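Local atomic coordinates of anaphase-promoting complex subunit cut9 (Schizosaccharomyces pombe, PDB entry 2XPI), a protein that serves as a TPR-repeat subunit of the anaphase-promoting complex, the E3 ubiquitin ligase controlling progression through mitosis and G1, and forms homodimers and binds hcn1. Residues Glu371-Leu377 / Met402-Phe406. Residues are numbered along the deposited sequence; the frame is centred on the assembly and turned at random.
Sequences EKAVTWL and MDPQF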
loop_
_atom_site.group_PDB
_atom_site.type_symbol
_atom_site.label_atom_id
_atom_site.label_comp_id
_atom_site.label_asym_id
_atom_site.label_seq_id
_atom_site.Cartn_x
_atom_site.Cartn_y
_atom_site.Cartn_z
ATOM N N GLU A 371 2.632 3.219 14.160
ATOM C CA GLU A 371 2.220 1.869 13.809
ATOM C C GLU A 371 3.292 0.839 14.149
ATOM O O GLU A 371 3.122 -0.348 13.873
ATOM C CB GLU A 371 1.838 1.793 12.319
ATOM C CG GLU A 371 3.024 1.719 11.342
ATOM C CD GLU A 371 3.867 3.005 11.284
ATOM O OE1 GLU A 371 3.364 4.079 11.693
ATOM O OE2 GLU A 371 5.036 2.935 10.819
ATOM N N LYS A 372 4.393 1.297 14.743
ATOM C CA LYS A 372 5.494 0.418 15.125
ATOM C C LYS A 372 5.467 0.150 16.620
ATOM O O LYS A 372 5.303 1.077 17.410
ATOM C CB LYS A 372 6.846 1.050 14.775
ATOM C CG LYS A 372 7.047 1.431 13.316
ATOM C CD LYS A 372 6.877 0.243 12.385
ATOM C CE LYS A 372 7.978 -0.791 12.588
ATOM N NZ LYS A 372 7.674 -2.095 11.906
ATOM N N ALA A 373 5.653 -1.116 16.991
ATOM C CA ALA A 373 5.750 -1.555 18.394
ATOM C C ALA A 373 6.867 -0.866 19.182
ATOM O O ALA A 373 6.703 -0.589 20.368
ATOM C CB ALA A 373 5.929 -3.065 18.476
ATOM N N VAL A 374 7.999 -0.593 18.538
ATOM C CA VAL A 374 9.063 0.125 19.227
ATOM C C VAL A 374 8.561 1.453 19.746
ATOM O O VAL A 374 8.983 1.902 20.805
ATOM C CB VAL A 374 10.255 0.476 18.325
ATOM C CG1 VAL A 374 11.562 0.157 19.053
ATOM C CG2 VAL A 374 10.155 -0.226 16.992
ATOM N N THR A 375 7.694 2.105 18.979
ATOM C CA THR A 375 7.216 3.421 19.373
ATOM C C THR A 375 6.622 3.366 20.763
ATOM O O THR A 375 6.886 4.232 21.593
ATOM C CB THR A 375 6.188 3.976 18.400
ATOM O OG1 THR A 375 6.871 4.364 17.210
ATOM C CG2 THR A 375 5.492 5.202 18.989
ATOM N N TRP A 376 5.843 2.326 21.028
ATOM C CA TRP A 376 5.161 2.233 22.309
ATOM C C TRP A 376 6.024 1.626 23.413
ATOM O O TRP A 376 5.761 1.848 24.579
ATOM C CB TRP A 376 3.797 1.583 22.140
ATOM C CG TRP A 376 3.046 2.301 21.044
ATOM C CD1 TRP A 376 2.911 1.899 19.754
ATOM C CD2 TRP A 376 2.404 3.577 21.131
ATOM N NE1 TRP A 376 2.198 2.820 19.037
ATOM C CE2 TRP A 376 1.879 3.867 19.857
ATOM C CE3 TRP A 376 2.213 4.499 22.162
ATOM C CZ2 TRP A 376 1.167 5.029 19.588
ATOM C CZ3 TRP A 376 1.508 5.664 21.891
ATOM C CH2 TRP A 376 0.987 5.912 20.619
ATOM N N LEU A 377 7.082 0.915 23.034
ATOM C CA LEU A 377 8.128 0.535 23.981
ATOM C C LEU A 377 8.716 1.803 24.567
ATOM O O LEU A 377 8.946 1.889 25.764
ATOM C CB LEU A 377 9.223 -0.256 23.276
ATOM C CG LEU A 377 10.234 -1.204 23.959
ATOM C CD1 LEU A 377 11.637 -0.696 23.773
ATOM C CD2 LEU A 377 9.964 -1.550 25.416
ATOM N N MET A 402 1.005 -5.381 19.649
ATOM C CA MET A 402 1.305 -5.002 18.275
ATOM C C MET A 402 2.340 -5.922 17.647
ATOM O O MET A 402 2.294 -6.174 16.444
ATOM C CB MET A 402 1.827 -3.574 18.222
ATOM C CG MET A 402 0.747 -2.522 18.158
ATOM S SD MET A 402 1.456 -0.879 18.006
ATOM C CE MET A 402 1.527 -0.492 19.736
ATOM N N ASP A 403 3.277 -6.402 18.463
ATOM C CA ASP A 403 4.285 -7.361 18.030
ATOM C C ASP A 403 4.619 -8.350 19.148
ATOM O O ASP A 403 5.572 -8.162 19.914
ATOM C CB ASP A 403 5.548 -6.651 17.544
ATOM C CG ASP A 403 6.561 -7.618 16.942
ATOM O OD1 ASP A 403 6.300 -8.850 16.981
ATOM O OD2 ASP A 403 7.608 -7.143 16.427
ATOM N N PRO A 404 3.830 -9.426 19.230
ATOM C CA PRO A 404 3.942 -10.436 20.281
ATOM C C PRO A 404 5.310 -11.087 20.297
ATOM O O PRO A 404 5.649 -11.790 21.242
ATOM C CB PRO A 404 2.887 -11.471 19.889
ATOM C CG PRO A 404 1.959 -10.778 18.938
ATOM C CD PRO A 404 2.763 -9.731 18.253
ATOM N N GLN A 405 6.088 -10.879 19.252
ATOM C CA GLN A 405 7.430 -11.455 19.185
ATOM C C GLN A 405 8.492 -10.508 19.768
ATOM O O GLN A 405 9.666 -10.872 19.910
ATOM C CB GLN A 405 7.767 -11.823 17.742
ATOM C CG GLN A 405 7.978 -13.317 17.520
ATOM C CD GLN A 405 6.734 -14.146 17.758
ATOM O OE1 GLN A 405 5.618 -13.717 17.485
ATOM N NE2 GLN A 405 6.925 -15.351 18.264
ATOM N N PHE A 406 8.050 -9.303 20.129
ATOM C CA PHE A 406 8.920 -8.233 20.605
ATOM C C PHE A 406 9.323 -8.375 22.078
ATOM O O PHE A 406 8.621 -7.904 22.979
ATOM C CB PHE A 406 8.213 -6.891 20.398
ATOM C CG PHE A 406 9.143 -5.718 20.394
ATOM C CD1 PHE A 406 10.418 -5.831 19.845
ATOM C CD2 PHE A 406 8.752 -4.509 20.928
ATOM C CE1 PHE A 406 11.285 -4.747 19.841
ATOM C CE2 PHE A 406 9.604 -3.437 20.922
ATOM C CZ PHE A 406 10.874 -3.550 20.381
#
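A373, at the start of helix 373-385, directs its methyl group at the chain leaving helix 389-402 and meets three residues there. A373 CB lies 3.7 Å from D403 CB; F406 CD2 is 4.0 Å from the same A373 CB. M402 runs past A373, with M402 CB 4.1 Å from A373 CB, toward the indole of W376. The M402 chain is extended about CB-CG (chi2 -177°), which carries SD to the indole in an oblique Met-aromatic contact, M402 SD lying 4.5 Å from the centroid of the five-membered ring of W376. W376 NE1 hydrogen-bonds to the carbonyl of P370, and T375 CG2 lies over one face of the indole. A373-L377 and M402 lie in the ninth TPR repeat, a helix-turn-helix unit, and the contact joins the start of its first helix to the end of its second and the chain just beyond. There, D403 to F406 form a type I turn that leads into helix 407-420; an Asx turn, in which Q405 N donates to D403 OD1 from above the carboxylate plane, accompanies it. F406, with CG anti to its own backbone N (chi1 -160°), extends its ring to helix 373-385: F406 CE2 sits 3.8 Å from L377 CG, and F406 CZ is 4.0 Å from V374 CG1. V374, L377 and F406 also touch helix 342-352, where P343 meets both V374 and F406.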